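Local coordinates for JamJ (Lyngbya majuscula, PDB 5DOZ), which is an NADPH-binding enoyl-acyl carrier protein reductase of a polyketide synthase that carries out cyclopropanation, probably by hydride transfer from the cofactor, at residues Ala133-Pro136 with Ile137-Thr141; Leu287-Gln290 with Ile291-Leu295. All coordinates share one frame; numbering follows the deposited sequence.

Contact 1 (Ala133-Pro136 with Ile137-Thr141); sequences ATIP and IPFFT. With NDP (NADPH dihydro-nicotinamide-adenine-dinucleotide phosphate), chain E.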
loop_
_atom_site.group_PDB
_atom_site.type_symbol
_atom_site.label_atom_id
_atom_site.label_comp_id
_atom_site.label_asym_id
_atom_site.label_seq_id
_atom_site.Cartn_x
_atom_site.Cartn_y
_atom_site.Cartn_z
ATOM N N ALA A 133 0.546 -12.267 1.241
ATOM C CA ALA A 133 0.006 -11.173 2.046
ATOM C C ALA A 133 0.807 -9.872 1.919
ATOM O O ALA A 133 0.299 -8.804 2.273
ATOM C CB ALA A 133 -0.101 -11.592 3.508
ATOM N N THR A 134 2.040 -9.960 1.415
ATOM C CA THR A 134 2.888 -8.775 1.209
ATOM C C THR A 134 2.675 -8.095 -0.152
ATOM O O THR A 134 3.348 -7.106 -0.464
ATOM C CB THR A 134 4.396 -9.103 1.334
ATOM O OG1 THR A 134 4.814 -9.895 0.213
ATOM C CG2 THR A 134 4.714 -9.841 2.644
ATOM N N ILE A 135 1.743 -8.607 -0.949
ATOM C CA ILE A 135 1.609 -8.178 -2.351
ATOM C C ILE A 135 0.593 -7.051 -2.647
ATOM O O ILE A 135 0.969 -6.042 -3.242
ATOM C CB ILE A 135 1.380 -9.384 -3.300
ATOM C CG1 ILE A 135 2.646 -10.247 -3.364
ATOM C CG2 ILE A 135 0.979 -8.920 -4.700
ATOM C CD1 ILE A 135 2.498 -11.509 -4.196
ATOM N N PRO A 136 -0.684 -7.215 -2.237
ATOM C CA PRO A 136 -1.763 -6.397 -2.821
ATOM C C PRO A 136 -1.557 -4.880 -2.788
ATOM O O PRO A 136 -1.244 -4.293 -3.818
ATOM C CB PRO A 136 -2.995 -6.812 -2.011
ATOM C CG PRO A 136 -2.678 -8.192 -1.547
ATOM C CD PRO A 136 -1.213 -8.161 -1.238
ATOM N N ILE A 137 -1.738 -4.242 -1.638
ATOM C CA ILE A 137 -1.601 -2.784 -1.574
ATOM C C ILE A 137 -0.242 -2.261 -2.074
ATOM O O ILE A 137 -0.216 -1.348 -2.894
ATOM C CB ILE A 137 -1.945 -2.204 -0.180
ATOM C CG1 ILE A 137 -3.414 -2.467 0.186
ATOM C CG2 ILE A 137 -1.630 -0.714 -0.115
ATOM C CD1 ILE A 137 -4.423 -2.178 -0.907
ATOM N N PRO A 138 0.886 -2.838 -1.601
ATOM C CA PRO A 138 2.176 -2.325 -2.062
ATOM C C PRO A 138 2.357 -2.387 -3.579
ATOM O O PRO A 138 2.636 -1.363 -4.203
ATOM C CB PRO A 138 3.188 -3.248 -1.362
ATOM C CG PRO A 138 2.480 -3.701 -0.137
ATOM C CD PRO A 138 1.073 -3.927 -0.621
ATOM N N PHE A 139 2.196 -3.574 -4.160
ATOM C CA PHE A 139 2.420 -3.763 -5.589
ATOM C C PHE A 139 1.364 -3.133 -6.494
ATOM O O PHE A 139 1.710 -2.595 -7.541
ATOM C CB PHE A 139 2.644 -5.241 -5.926
ATOM C CG PHE A 139 4.060 -5.694 -5.696
ATOM C CD1 PHE A 139 5.031 -5.506 -6.679
ATOM C CD2 PHE A 139 4.430 -6.293 -4.497
ATOM C CE1 PHE A 139 6.343 -5.920 -6.473
ATOM C CE2 PHE A 139 5.735 -6.708 -4.284
ATOM C CZ PHE A 139 6.695 -6.522 -5.274
ATOM N N PHE A 140 0.090 -3.195 -6.098
ATOM C CA PHE A 140 -0.971 -2.543 -6.876
ATOM C C PHE A 140 -0.853 -1.018 -6.847
ATOM O O PHE A 140 -1.119 -0.368 -7.856
ATOM C CB PHE A 140 -2.367 -2.977 -6.414
ATOM C CG PHE A 140 -2.760 -4.370 -6.845
ATOM C CD1 PHE A 140 -1.952 -5.470 -6.559
ATOM C CD2 PHE A 140 -3.955 -4.584 -7.513
ATOM C CE1 PHE A 140 -2.323 -6.747 -6.946
ATOM C CE2 PHE A 140 -4.339 -5.861 -7.903
ATOM C CZ PHE A 140 -3.524 -6.944 -7.614
ATOM N N THR A 141 -0.457 -0.453 -5.703
ATOM C CA THR A 141 -0.211 0.991 -5.607
ATOM C C THR A 141 1.019 1.379 -6.431
ATOM O O THR A 141 0.979 2.340 -7.201
ATOM C CB THR A 141 -0.026 1.461 -4.147
ATOM O OG1 THR A 141 -1.154 1.051 -3.365
ATOM C CG2 THR A 141 0.122 2.988 -4.064
HETATM P PA NDP E . 4.832 2.190 5.835
HETATM O O1A NDP E . 4.455 2.493 7.271
HETATM O O2A NDP E . 5.325 0.819 5.455
HETATM O O5B NDP E . 5.978 3.224 5.381
HETATM C C5B NDP E . 6.250 4.420 6.101
HETATM C C4B NDP E . 7.717 4.743 5.875
HETATM O O4B NDP E . 7.906 6.159 5.982
HETATM C C3B NDP E . 8.638 4.107 6.912
HETATM O O3B NDP E . 9.186 2.864 6.464
HETATM C C2B NDP E . 9.752 5.112 7.046
HETATM O O2B NDP E . 10.814 4.707 6.197
HETATM C C1B NDP E . 9.207 6.419 6.498
HETATM N N9A NDP E . 9.111 7.447 7.551
HETATM C C8A NDP E . 8.644 7.274 8.798
HETATM N N7A NDP E . 8.700 8.435 9.489
HETATM C C5A NDP E . 9.210 9.373 8.667
HETATM C C6A NDP E . 9.536 10.814 8.750
HETATM N N6A NDP E . 9.317 11.509 9.887
HETATM N N1A NDP E . 10.060 11.414 7.650
HETATM C C2A NDP E . 10.285 10.743 6.505
HETATM N N3A NDP E . 10.009 9.434 6.367
HETATM C C4A NDP E . 9.480 8.714 7.390
HETATM O O3 NDP E . 3.613 2.635 4.881
HETATM P PN NDP E . 3.365 2.182 3.356
HETATM O O1N NDP E . 4.674 1.960 2.659
HETATM O O2N NDP E . 2.328 1.094 3.344
HETATM O O5D NDP E . 2.691 3.495 2.709
HETATM C C5D NDP E . 3.355 4.766 2.711
HETATM C C4D NDP E . 2.338 5.901 2.593
HETATM O O4D NDP E . 1.496 5.721 1.452
HETATM C C3D NDP E . 1.402 5.971 3.782
HETATM O O3D NDP E . 1.183 7.351 4.068
HETATM C C2D NDP E . 0.121 5.316 3.298
HETATM O O2D NDP E . -1.057 5.748 3.996
HETATM C C1D NDP E . 0.117 5.691 1.827
HETATM N N1N NDP E . -0.606 4.724 1.000
HETATM C C2N NDP E . -1.468 5.198 0.090
HETATM C C3N NDP E . -1.985 4.390 -0.915
HETATM C C7N NDP E . -2.746 5.014 -2.052
HETATM O O7N NDP E . -3.594 4.378 -2.656
HETATM N N7N NDP E . -2.470 6.271 -2.387
HETATM C C4N NDP E . -1.904 2.883 -0.781
HETATM C C5N NDP E . -0.856 2.503 0.163
HETATM C C6N NDP E . -0.314 3.411 1.071
HETATM P P2B NDP E . 12.312 5.203 6.454
HETATM O O1X NDP E . 12.637 4.743 7.857
HETATM O O2X NDP E . 13.059 4.493 5.368
HETATM O O3X NDP E . 12.255 6.701 6.284
#

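Contact 2 (Leu287-Gln290 with Ile291-Leu295); sequences LYYQ and IWKKL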
loop_
_atom_site.group_PDB
_atom_site.type_symbol
_atom_site.label_atom_id
_atom_site.label_comp_id
_atom_site.label_asym_id
_atom_site.label_seq_id
_atom_site.Cartn_x
_atom_site.Cartn_y
_atom_site.Cartn_z
ATOM N N LEU A 287 -10.302 -2.404 -12.099
ATOM C CA LEU A 287 -8.901 -2.009 -11.878
ATOM C C LEU A 287 -8.007 -3.076 -11.248
ATOM O O LEU A 287 -6.880 -3.281 -11.709
ATOM C CB LEU A 287 -8.809 -0.716 -11.062
ATOM C CG LEU A 287 -7.371 -0.262 -10.771
ATOM C CD1 LEU A 287 -6.740 0.406 -11.996
ATOM C CD2 LEU A 287 -7.316 0.644 -9.552
ATOM N N TYR A 288 -8.493 -3.738 -10.195
ATOM C CA TYR A 288 -7.711 -4.784 -9.532
ATOM C C TYR A 288 -7.457 -5.969 -10.466
ATOM O O TYR A 288 -6.338 -6.478 -10.536
ATOM C CB TYR A 288 -8.351 -5.243 -8.207
ATOM C CG TYR A 288 -8.491 -4.150 -7.153
ATOM C CD1 TYR A 288 -7.559 -3.110 -7.061
ATOM C CD2 TYR A 288 -9.544 -4.167 -6.241
ATOM C CE1 TYR A 288 -7.687 -2.115 -6.102
ATOM C CE2 TYR A 288 -9.674 -3.180 -5.275
ATOM C CZ TYR A 288 -8.744 -2.154 -5.211
ATOM O OH TYR A 288 -8.872 -1.161 -4.260
ATOM N N TYR A 289 -8.493 -6.387 -11.189
ATOM C CA TYR A 289 -8.376 -7.462 -12.173
ATOM C C TYR A 289 -7.295 -7.150 -13.215
ATOM O O TYR A 289 -6.411 -7.972 -13.466
ATOM C CB TYR A 289 -9.737 -7.723 -12.846
ATOM C CG TYR A 289 -9.708 -8.682 -14.021
ATOM C CD1 TYR A 289 -9.756 -10.062 -13.823
ATOM C CD2 TYR A 289 -9.661 -8.209 -15.332
ATOM C CE1 TYR A 289 -9.743 -10.946 -14.897
ATOM C CE2 TYR A 289 -9.645 -9.083 -16.413
ATOM C CZ TYR A 289 -9.684 -10.452 -16.189
ATOM O OH TYR A 289 -9.669 -11.328 -17.256
ATOM N N GLN A 290 -7.361 -5.963 -13.808
ATOM C CA GLN A 290 -6.412 -5.589 -14.851
ATOM C C GLN A 290 -4.968 -5.548 -14.354
ATOM O O GLN A 290 -4.090 -6.166 -14.957
ATOM C CB GLN A 290 -6.804 -4.267 -15.520
ATOM C CG GLN A 290 -7.793 -4.428 -16.671
ATOM C CD GLN A 290 -7.251 -5.250 -17.841
ATOM O OE1 GLN A 290 -6.038 -5.317 -18.075
ATOM N NE2 GLN A 290 -8.158 -5.873 -18.587
ATOM N N ILE A 291 -4.725 -4.836 -13.255
ATOM C CA ILE A 291 -3.379 -4.747 -12.682
ATOM C C ILE A 291 -2.822 -6.143 -12.416
ATOM O O ILE A 291 -1.688 -6.442 -12.792
ATOM C CB ILE A 291 -3.337 -3.882 -11.398
ATOM C CG1 ILE A 291 -3.578 -2.407 -11.743
ATOM C CG2 ILE A 291 -2.005 -4.045 -10.661
ATOM C CD1 ILE A 291 -3.693 -1.497 -10.535
ATOM N N TRP A 292 -3.634 -7.001 -11.801
ATOM C CA TRP A 292 -3.182 -8.339 -11.428
ATOM C C TRP A 292 -2.828 -9.198 -12.634
ATOM O O TRP A 292 -1.861 -9.955 -12.591
ATOM C CB TRP A 292 -4.207 -9.051 -10.542
ATOM C CG TRP A 292 -3.700 -10.354 -10.016
ATOM C CD1 TRP A 292 -4.260 -11.582 -10.193
ATOM C CD2 TRP A 292 -2.502 -10.562 -9.253
ATOM N NE1 TRP A 292 -3.500 -12.543 -9.571
ATOM C CE2 TRP A 292 -2.412 -11.943 -8.990
ATOM C CE3 TRP A 292 -1.496 -9.712 -8.765
ATOM C CZ2 TRP A 292 -1.359 -12.499 -8.255
ATOM C CZ3 TRP A 292 -0.448 -10.264 -8.034
ATOM C CH2 TRP A 292 -0.390 -11.643 -7.785
ATOM N N LYS A 293 -3.622 -9.079 -13.698
ATOM C CA LYS A 293 -3.332 -9.724 -14.978
ATOM C C LYS A 293 -1.960 -9.323 -15.523
ATOM O O LYS A 293 -1.325 -10.089 -16.249
ATOM C CB LYS A 293 -4.398 -9.364 -16.010
ATOM C CG LYS A 293 -5.452 -10.433 -16.241
ATOM C CD LYS A 293 -6.149 -10.220 -17.577
ATOM C CE LYS A 293 -5.202 -10.497 -18.740
ATOM N NZ LYS A 293 -5.667 -9.879 -20.013
ATOM N N LYS A 294 -1.518 -8.118 -15.176
ATOM C CA LYS A 294 -0.238 -7.601 -15.648
ATOM C C LYS A 294 0.879 -7.881 -14.648
ATOM O O LYS A 294 2.031 -7.519 -14.890
ATOM C CB LYS A 294 -0.332 -6.097 -15.960
ATOM C CG LYS A 294 -1.574 -5.700 -16.757
ATOM C CD LYS A 294 -1.270 -4.671 -17.834
ATOM C CE LYS A 294 -2.527 -3.956 -18.319
ATOM N NZ LYS A 294 -2.941 -2.878 -17.373
ATOM N N LEU A 295 0.540 -8.535 -13.535
ATOM C CA LEU A 295 1.510 -8.803 -12.469
ATOM C C LEU A 295 1.730 -10.272 -12.134
ATOM O O LEU A 295 2.847 -10.649 -11.769
ATOM C CB LEU A 295 1.150 -8.042 -11.183
ATOM C CG LEU A 295 1.511 -6.559 -11.041
ATOM C CD1 LEU A 295 1.099 -6.061 -9.662
ATOM C CD2 LEU A 295 2.991 -6.289 -11.274
#

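Contact 1 (Ala133-Pro136 with Ile137-Thr141)
Phe139 N and Phe140 N take the carbonyls of Ile135 and Pro136, each in a 2.9 Å bond that runs almost straight out from the C=O, and so close the first turn of helix 136-149. Ile135 O also lies in the plane of the Phe139 ring, at its edge, 3.7 Å from CD2, while Pro136 O sits only 3.1 Å from Phe140 CD1. Pro138 has no N-H to offer and instead rests its ring carbon CG 3.5 Å from Thr134 O. One turn on, Ile137 O is gripped from opposite faces of its plane by Thr141 N and by Thr141 OG1, the latter at 2.6 Å. With OG1 beside its own backbone N (chi1 -55°), this hydroxyl also comes 3.3 Å from C4N of the nicotinamide, and Ile137 CG2 lies equally near C5N. A valine at Thr141 would probably leave Ile137 O with the backbone bond alone and put a methyl in place of the hydroxyl against C4N. Farther out, Glu79 accepts a bond from Ile137 N, and Thr134 OG1 is bonded to Glu131 O and Leu307 N. This is a helix N-terminus built into the nicotinamide pocket of an NADPH-dependent reductase.

Contact 2 (Leu287-Gln290 with Ile291-Leu295)
The Tyr289 ring receives the aliphatic part of Lys293 over one face: CG stands 4.2 Å above the plane, displaced toward the rim, and CD reaches the phenol end, 3.7 Å from OH. The two side chains run side by side in the same direction. Tyr289 is set for this by CG lying anti to its backbone N (chi1 172°), while Lys293 bends at chi3 farther out. The rings of Tyr288 and Trp292 turn to other parts of the fold: Tyr288 stacks on Phe281, and Trp292 packs against Pro124 and Met101. The two residues meet through Tyr288 O, which accepts the Trp292 N-H and has Trp292 CB 3.3 Å away.

On another side of the helix, the methyl CD1 of Leu287 meets CD1 of Ile291 at 3.9 Å, the branched chains crossing at a slant. Ile291 CG1, beside its own backbone N, also covers Leu287 O. The polar pair is looser: Gln290 OE1 is 3.8 Å from Lys294 CE, while the CG of that lysine is pressed against Gln290 O.

Backbone bonds from Ile291 N, Trp292 N and Lys293 N to the carbonyls four residues earlier underlie these pairs, the first being nearly linear at 173°. The following one, Lys294 N to Gln290 O, is weak, and Lys294 N also bonds to Ile291 O at 2.9 Å. Leu295 then occupies the N-cap position of helix 296-300. The whole is a short amphipathic alpha-helix with i to i+4 side-chain pairs, its apolar side packed against helix 136-149, helix 277-283 and strand 99-103.

Overall arrangement
Contact 1 is wholly buried near the middle of the chain, whereas contact 2, its centre about 11 Å away, has one buried side and one side open to solvent. The two are joined through Phe140, whose CE1 lies 3.6 Å from Trp292 CE3 and whose CD2 packs on Ile291 CG2; Ile135 CG2 adds a further touch on the indole. Helix 287-293 thus covers the flank of helix 136-149 that carries Phe140, while Ile137 and Thr141 meet the nicotinamide. Chemistry follows place: in 133-141 mostly apolar side chains round helix-start carbonyls, with one hydroxyl, that of Thr141, against the cofactor, and lysines, glutamine and a phenol on the outer side of 287-295. Both contacts also share Leu277 of helix 277-283 as a neighbour.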